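Local coordinates for protein adenine Deaminase (Enterococcus faecalis, PDB 2ICS) that catalyses, with very low efficiency in vitro, the deacetylation of acetyl-(R)-mandelate, and carries two zinc ions in each subunit, at residues 57-62 with 268-273; 110-115 with 315-320; 210-215 with 240-245. All blocks are in the same frame, centred on the assembly; numbering follows the deposited sequence.

Contact 1: 57-62 with 268-273; sequences IDDHVH and SISTDI. With ZN (zinc ion), chain B.
H60, H62 and D272 meet at one zinc ion, to which each gives a single side-chain atom. H60 NE2 binds the metal at 2.2 Å, H62 NE2 at 2.0 Å and D272 OD1 at 2.2 Å; water 2 and carboxylated K154 complete the site. H60 and D272, each with CG anti to the backbone N, run side by side to the metal. D272 CB makes a CH-pi contact over one face of the H60 ring, 3.8 Å from the ring centroid and offset toward the rim. At H62 it is D272 OD1 that approaches, at the ring edge and in its plane; ring and carboxylate planes are 71° apart. The second nitrogen of each ring is tethered, H60 ND1 to T210 OG1 and H62 ND1 to T91 OG1, which should fix their rotation.

The hydrogen bonds between the segments centre on D58, whose carboxylate takes two bonds from T271. T271 OG1 donates to the syn lone pair of D58 OD2 at 2.6 Å, while T271 N reaches D58 OD1 at 3.1 Å, nearly straight and slightly out of the carboxylate plane. One residue on, D272 N donates to H60 O at 2.8 Å, a bent bond (135°) that joins the backbones at the two ligand residues. Water 1 joins the segments farther back, donating to I57 O and I269 O and accepting from D59 N.

Apolar contact is slight: V61 CG2 touches I273 CG2 at 3.8 Å, the two side chains pointing the same way.

H60 and H62, near the C-terminal end of strand 51-61, are the HxH pair of the amidohydrolase superfamily, and the loop bearing D272 supplies the aspartate that completes the protein ligands of the first zinc in its binuclear TIM-barrel centre.

Contact 2: 110-115 with 315-320; sequences NVFGLV and FHLTQK
F112 and L317 pack where the TIM-barrel strand 110-114 faces the turn that follows helix 309-314. That helix closes in a Schellman motif with H316 as its C-prime residue, and the chain then passes through an inverse gamma turn at L317 and a type I turn from L317 to K320. No hydrogen bond joins the two segments; side chains alone bridge backbones that stay well apart.

The F112 ring is held from two directions. L317 CD1 sits over one face in a CH-pi contact, 4.1 Å from the ring centroid and displaced toward the rim, the two side chains sliding past each other in opposite senses. K320 CE comes to the edge, in the ring plane, and approaches F112 CE2 to 3.9 Å.

L114 meets F315 at about a right angle. Its CG lies beside the backbone N, and a chi2 of 27°, far from staggered, brings L114 CD1 within 3.9 Å of F315 CE1; the torsion may reflect strain or the fit of the model. Both side chains also touch I87, V151 and M186 on three other strands, which places the pair inside the barrel.

K320 is extended through chi2 and chi3 and bends only at its last torsion, where chi4 is -62°. CE can therefore rest at the F112 edge while NZ turns to D330 and D328, with which it forms salt bridges. N110, the first residue of the strand, reaches toward the same place with its amide, and N110 ND2 is hydrogen-bonded to T85 OG1. N110 ND2 and K320 NZ end 3.3 Å apart, both donors, with no bond between them.

Contact 3: 210-215 with 240-245; sequences THCFNG and VVFDIG. With ZN (zinc ion), chain C.
H211 turns its ring edge to G245, although its CB leaves the chain heading away from 240-245. A chi1 of -57° sets CG beside the backbone N and swings the imidazole toward the second segment. From CG, 4.0 Å from G245 O, the ring continues to ND1, which donates to G245 O at 2.8 Å; the acceptor lies almost exactly in the ring plane, and the donor falls on a carbonyl lone pair. CE1 follows, next to the D272 carboxylate, and CD2 flanks the second zinc at 3.2 Å. At the tip, NE2 binds that zinc at 2.2 Å, an ion also held by H188 and carboxylated K154. Above the middle of one ring face rests T210 CG2, and the side chain also touches adenine.

This is the end of barrel strand 208-210 in a binuclear amidohydrolase, where the chain rolls into a type I turn from H211 to N214. The turn is pinned to strand 241-243 by C212 N, which donates nearly straight to D243 O at 3.1 Å. T210 lies alongside D243, and its OG1 donates to the anti lone pair of D243 OD2 at 2.7 Å; S270 is a second partner of that carboxylate oxygen. C212 SG sits over the centre of the F213 ring and C212 CB packs against F242 CD2 at 3.7 Å, while I244 CD1 approaches F213 CD2 to 3.5 Å.

Contacts 1 and 3 each supply ligands to one zinc of the binuclear centre, and water 2 bridges the two ions, 2.0 Å from the zinc of contact 1 and 2.2 Å from that of contact 3. S270 OG makes probable hydrogen bonds to D243 OD2 (2.6 Å) and G245 N (2.7 Å), joining the segments. Adenine lies about 4 Å from the side chains of both D272 and H211. Contact 2 stands farther off, its L114 side chain about 9 Å from a zinc ion; it touches contact 1 where F315 CE2 packs on D59 OD2 at 3.6 Å. The centres of contacts 2 and 3 are 19 Å apart, on opposite sides of the chain's centre.

Contact 1: 57-62 with 268-273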
# COMPACT_ATOMS: atom_id res chain seq x y z
N ILE A 57 -2.32 6.36 1.71
CA ILE A 57 -2.31 5.51 0.52
C ILE A 57 -1.94 4.07 0.86
O ILE A 57 -0.89 3.82 1.46
CB ILE A 57 -1.27 6.03 -0.53
CG1 ILE A 57 -1.57 7.48 -0.91
CG2 ILE A 57 -1.28 5.15 -1.76
CD1 ILE A 57 -0.46 8.15 -1.75
N ASP A 58 -2.80 3.13 0.47
CA ASP A 58 -2.56 1.71 0.72
C ASP A 58 -2.15 1.09 -0.62
O ASP A 58 -3.01 0.81 -1.44
CB ASP A 58 -3.86 1.05 1.20
CG ASP A 58 -3.62 -0.30 1.85
OD1 ASP A 58 -2.58 -0.94 1.56
OD2 ASP A 58 -4.49 -0.74 2.63
N ASP A 59 -0.86 0.87 -0.83
CA ASP A 59 -0.41 0.33 -2.11
C ASP A 59 -0.49 -1.18 -2.32
O ASP A 59 0.12 -1.71 -3.25
CB ASP A 59 1.01 0.84 -2.46
CG ASP A 59 2.09 0.24 -1.59
OD1 ASP A 59 1.82 -0.78 -0.90
OD2 ASP A 59 3.21 0.78 -1.60
N HIS A 60 -1.21 -1.89 -1.46
CA HIS A 60 -1.39 -3.31 -1.68
C HIS A 60 -2.79 -3.64 -1.20
O HIS A 60 -3.04 -3.86 -0.02
CB HIS A 60 -0.35 -4.17 -0.95
CG HIS A 60 -0.43 -5.62 -1.33
ND1 HIS A 60 0.65 -6.48 -1.31
CD2 HIS A 60 -1.50 -6.37 -1.71
CE1 HIS A 60 0.21 -7.70 -1.68
NE2 HIS A 60 -1.09 -7.69 -1.93
N VAL A 61 -3.70 -3.70 -2.17
CA VAL A 61 -5.11 -3.95 -1.89
C VAL A 61 -5.74 -4.88 -2.93
O VAL A 61 -5.17 -5.13 -3.98
CB VAL A 61 -5.83 -2.58 -1.89
CG1 VAL A 61 -7.27 -2.73 -2.29
CG2 VAL A 61 -5.69 -1.93 -0.53
N HIS A 62 -6.93 -5.38 -2.62
CA HIS A 62 -7.69 -6.23 -3.53
C HIS A 62 -9.13 -5.74 -3.45
O HIS A 62 -9.88 -6.08 -2.53
CB HIS A 62 -7.55 -7.69 -3.12
CG HIS A 62 -6.18 -8.24 -3.36
ND1 HIS A 62 -5.64 -8.43 -4.61
CD2 HIS A 62 -5.19 -8.54 -2.48
CE1 HIS A 62 -4.37 -8.82 -4.46
NE2 HIS A 62 -4.04 -8.91 -3.18
N SER A 268 7.40 0.99 3.08
CA SER A 268 5.99 1.33 3.01
C SER A 268 5.13 0.31 3.75
O SER A 268 5.45 -0.88 3.80
CB SER A 268 5.54 1.44 1.55
OG SER A 268 5.88 0.28 0.81
N ILE A 269 4.04 0.81 4.32
CA ILE A 269 3.11 0.00 5.07
C ILE A 269 1.82 -0.18 4.27
O ILE A 269 1.21 0.79 3.83
CB ILE A 269 2.80 0.68 6.43
CG1 ILE A 269 4.08 0.72 7.27
CG2 ILE A 269 1.70 -0.07 7.17
CD1 ILE A 269 3.94 1.52 8.53
N SER A 270 1.44 -1.43 4.07
CA SER A 270 0.23 -1.77 3.32
C SER A 270 -0.49 -2.93 4.00
O SER A 270 0.10 -3.63 4.83
CB SER A 270 0.56 -2.12 1.87
OG SER A 270 1.48 -3.20 1.81
N THR A 271 -1.73 -3.16 3.61
CA THR A 271 -2.57 -4.18 4.24
C THR A 271 -2.79 -5.53 3.57
O THR A 271 -3.01 -6.52 4.27
CB THR A 271 -3.97 -3.62 4.47
OG1 THR A 271 -4.54 -3.29 3.19
CG2 THR A 271 -3.93 -2.37 5.34
N ASP A 272 -2.74 -5.56 2.24
CA ASP A 272 -3.05 -6.78 1.48
C ASP A 272 -4.42 -7.21 2.00
O ASP A 272 -4.68 -8.38 2.28
CB ASP A 272 -2.05 -7.90 1.70
CG ASP A 272 -2.44 -9.16 0.93
OD1 ASP A 272 -3.11 -9.03 -0.11
OD2 ASP A 272 -2.09 -10.28 1.36
N ILE A 273 -5.30 -6.22 2.12
CA ILE A 273 -6.64 -6.41 2.63
C ILE A 273 -7.65 -6.83 1.56
O ILE A 273 -7.53 -6.49 0.38
CB ILE A 273 -7.13 -5.09 3.26
CG1 ILE A 273 -8.43 -5.29 4.03
CG2 ILE A 273 -7.35 -4.03 2.16
CD1 ILE A 273 -8.85 -4.05 4.81
ZN ZN B . -2.41 -9.46 -2.18
O HOH W 1 0.82 2.03 1.27
O HOH W 2 -1.33 -10.67 -1.00

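Contact 2: 110-115 with 315-320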
# COMPACT_ATOMS: atom_id res chain seq x y z
N ASN A 110 -9.80 7.08 -4.65
CA ASN A 110 -9.04 7.02 -5.90
C ASN A 110 -8.55 5.59 -5.96
O ASN A 110 -7.98 5.08 -4.99
CB ASN A 110 -7.84 7.97 -5.87
CG ASN A 110 -8.24 9.42 -5.73
OD1 ASN A 110 -9.15 9.88 -6.41
ND2 ASN A 110 -7.55 10.15 -4.86
N VAL A 111 -8.77 4.93 -7.09
CA VAL A 111 -8.35 3.55 -7.25
C VAL A 111 -7.42 3.35 -8.44
O VAL A 111 -7.78 3.67 -9.57
CB VAL A 111 -9.56 2.61 -7.43
CG1 VAL A 111 -9.09 1.18 -7.63
CG2 VAL A 111 -10.48 2.71 -6.22
N PHE A 112 -6.23 2.84 -8.17
CA PHE A 112 -5.26 2.54 -9.21
C PHE A 112 -5.04 1.05 -9.13
O PHE A 112 -5.52 0.40 -8.19
CB PHE A 112 -3.95 3.28 -8.97
CG PHE A 112 -4.07 4.77 -9.05
CD1 PHE A 112 -4.21 5.40 -10.29
CD2 PHE A 112 -4.09 5.54 -7.89
CE1 PHE A 112 -4.36 6.78 -10.37
CE2 PHE A 112 -4.23 6.92 -7.96
CZ PHE A 112 -4.37 7.54 -9.21
N GLY A 113 -4.32 0.49 -10.09
CA GLY A 113 -4.08 -0.93 -10.05
C GLY A 113 -2.83 -1.38 -10.75
O GLY A 113 -2.28 -0.67 -11.60
N LEU A 114 -2.35 -2.55 -10.35
CA LEU A 114 -1.19 -3.18 -10.95
C LEU A 114 -1.80 -4.28 -11.80
O LEU A 114 -2.74 -4.94 -11.37
CB LEU A 114 -0.31 -3.83 -9.87
CG LEU A 114 0.76 -3.01 -9.16
CD1 LEU A 114 0.40 -1.53 -9.13
CD2 LEU A 114 0.94 -3.59 -7.76
N VAL A 115 -1.28 -4.46 -13.01
CA VAL A 115 -1.82 -5.51 -13.86
C VAL A 115 -1.02 -6.77 -13.62
O VAL A 115 0.21 -6.75 -13.64
CB VAL A 115 -1.76 -5.10 -15.36
CG1 VAL A 115 -0.35 -4.71 -15.74
CG2 VAL A 115 -2.25 -6.25 -16.23
N PHE A 315 5.12 4.06 -6.62
CA PHE A 315 4.37 3.93 -7.86
C PHE A 315 4.18 5.19 -8.68
O PHE A 315 3.25 5.30 -9.48
CB PHE A 315 3.03 3.26 -7.55
CG PHE A 315 3.18 1.87 -7.03
CD1 PHE A 315 3.47 0.82 -7.90
CD2 PHE A 315 3.14 1.61 -5.67
CE1 PHE A 315 3.72 -0.46 -7.42
CE2 PHE A 315 3.39 0.33 -5.18
CZ PHE A 315 3.68 -0.71 -6.06
N HIS A 316 5.06 6.15 -8.47
CA HIS A 316 5.03 7.39 -9.22
C HIS A 316 3.71 8.14 -9.25
O HIS A 316 3.28 8.61 -10.31
CB HIS A 316 5.52 7.10 -10.65
CG HIS A 316 6.91 6.53 -10.69
ND1 HIS A 316 7.21 5.36 -11.36
CD2 HIS A 316 8.06 6.93 -10.09
CE1 HIS A 316 8.49 5.07 -11.17
NE2 HIS A 316 9.02 6.01 -10.41
N LEU A 317 3.06 8.24 -8.10
CA LEU A 317 1.83 9.01 -8.00
C LEU A 317 2.35 10.42 -7.72
O LEU A 317 2.32 10.91 -6.59
CB LEU A 317 0.95 8.51 -6.85
CG LEU A 317 0.38 7.09 -6.96
CD1 LEU A 317 -0.31 6.88 -8.30
CD2 LEU A 317 1.51 6.09 -6.81
N THR A 318 2.87 11.05 -8.78
CA THR A 318 3.46 12.38 -8.73
C THR A 318 2.55 13.46 -8.15
O THR A 318 3.03 14.44 -7.58
CB THR A 318 3.90 12.84 -10.14
OG1 THR A 318 2.78 12.86 -11.03
CG2 THR A 318 4.96 11.89 -10.70
N GLN A 319 1.25 13.29 -8.30
CA GLN A 319 0.29 14.27 -7.81
C GLN A 319 -0.24 14.01 -6.39
O GLN A 319 -1.08 14.76 -5.90
CB GLN A 319 -0.89 14.35 -8.79
CG GLN A 319 -0.83 15.52 -9.78
CD GLN A 319 0.57 15.84 -10.24
OE1 GLN A 319 1.23 15.03 -10.89
NE2 GLN A 319 1.05 17.03 -9.89
N LYS A 320 0.27 12.97 -5.73
CA LYS A 320 -0.19 12.63 -4.38
C LYS A 320 0.95 12.33 -3.41
O LYS A 320 2.12 12.36 -3.78
CB LYS A 320 -1.13 11.43 -4.47
CG LYS A 320 -2.26 11.63 -5.48
CD LYS A 320 -3.18 10.43 -5.57
CE LYS A 320 -4.25 10.62 -6.63
NZ LYS A 320 -5.15 11.78 -6.33

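Contact 3: 210-215 with 240-245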
# COMPACT_ATOMS: atom_id res chain seq x y z
N THR A 210 6.75 -7.07 -1.59
CA THR A 210 5.66 -7.02 -0.62
C THR A 210 5.68 -8.27 0.27
O THR A 210 6.32 -9.27 -0.08
CB THR A 210 4.29 -6.80 -1.34
OG1 THR A 210 3.30 -6.37 -0.40
CG2 THR A 210 3.83 -8.07 -2.04
N HIS A 211 5.00 -8.21 1.42
CA HIS A 211 4.99 -9.31 2.39
C HIS A 211 6.39 -9.43 2.98
O HIS A 211 6.80 -10.50 3.44
CB HIS A 211 4.63 -10.65 1.73
CG HIS A 211 3.32 -10.65 1.01
ND1 HIS A 211 2.20 -9.97 1.44
CD2 HIS A 211 2.94 -11.31 -0.11
CE1 HIS A 211 1.20 -10.24 0.60
NE2 HIS A 211 1.60 -11.05 -0.36
N CYS A 212 7.13 -8.33 2.98
CA CYS A 212 8.51 -8.31 3.46
C CYS A 212 8.78 -8.92 4.84
O CYS A 212 9.84 -9.52 5.04
CB CYS A 212 9.07 -6.89 3.40
SG CYS A 212 8.32 -5.69 4.54
N PHE A 213 7.85 -8.78 5.78
CA PHE A 213 8.07 -9.34 7.11
C PHE A 213 7.21 -10.58 7.39
O PHE A 213 6.73 -10.75 8.51
CB PHE A 213 7.83 -8.30 8.20
CG PHE A 213 8.78 -7.12 8.16
CD1 PHE A 213 10.07 -7.26 7.64
CD2 PHE A 213 8.38 -5.88 8.65
CE1 PHE A 213 10.95 -6.17 7.60
CE2 PHE A 213 9.25 -4.79 8.62
CZ PHE A 213 10.54 -4.93 8.10
N ASN A 214 7.02 -11.43 6.39
CA ASN A 214 6.24 -12.64 6.62
C ASN A 214 7.08 -13.60 7.45
O ASN A 214 8.31 -13.55 7.41
CB ASN A 214 5.82 -13.29 5.29
CG ASN A 214 6.98 -13.93 4.55
OD1 ASN A 214 7.36 -13.47 3.46
ND2 ASN A 214 7.54 -14.99 5.11
N GLY A 215 6.43 -14.46 8.23
CA GLY A 215 7.16 -15.37 9.08
C GLY A 215 7.43 -16.77 8.55
O GLY A 215 7.81 -17.65 9.31
N VAL A 240 15.94 -2.35 -2.95
CA VAL A 240 14.68 -3.06 -3.16
C VAL A 240 13.72 -2.52 -2.09
O VAL A 240 14.05 -2.52 -0.90
CB VAL A 240 14.85 -4.59 -2.98
CG1 VAL A 240 13.51 -5.29 -3.20
CG2 VAL A 240 15.90 -5.12 -3.96
N VAL A 241 12.55 -2.06 -2.51
CA VAL A 241 11.57 -1.49 -1.58
C VAL A 241 10.76 -2.52 -0.80
O VAL A 241 9.97 -3.27 -1.37
CB VAL A 241 10.61 -0.55 -2.34
CG1 VAL A 241 9.67 0.15 -1.37
CG2 VAL A 241 11.41 0.47 -3.14
N PHE A 242 10.96 -2.56 0.51
CA PHE A 242 10.25 -3.49 1.38
C PHE A 242 8.85 -2.97 1.73
O PHE A 242 8.71 -1.94 2.39
CB PHE A 242 11.05 -3.74 2.66
CG PHE A 242 12.21 -4.70 2.48
CD1 PHE A 242 12.97 -4.70 1.31
CD2 PHE A 242 12.56 -5.58 3.50
CE1 PHE A 242 14.06 -5.56 1.17
CE2 PHE A 242 13.64 -6.45 3.37
CZ PHE A 242 14.39 -6.44 2.20
N ASP A 243 7.83 -3.68 1.27
CA ASP A 243 6.44 -3.30 1.51
C ASP A 243 5.81 -4.34 2.43
O ASP A 243 5.98 -5.54 2.22
CB ASP A 243 5.71 -3.25 0.16
CG ASP A 243 4.26 -2.83 0.28
OD1 ASP A 243 3.98 -1.64 0.54
OD2 ASP A 243 3.39 -3.71 0.10
N ILE A 244 5.08 -3.89 3.45
CA ILE A 244 4.44 -4.78 4.41
C ILE A 244 3.43 -5.79 3.83
O ILE A 244 3.60 -6.99 4.01
CB ILE A 244 3.73 -3.98 5.54
CG1 ILE A 244 4.76 -3.20 6.36
CG2 ILE A 244 2.97 -4.94 6.47
CD1 ILE A 244 5.74 -4.07 7.13
N GLY A 245 2.39 -5.30 3.17
CA GLY A 245 1.38 -6.20 2.61
C GLY A 245 0.93 -7.22 3.65
O GLY A 245 0.94 -8.42 3.37
ZN ZN C . 0.35 -11.76 -2.01
O HOH W 3 5.07 -8.18 6.16
O HOH W 2 -1.33 -10.67 -1.00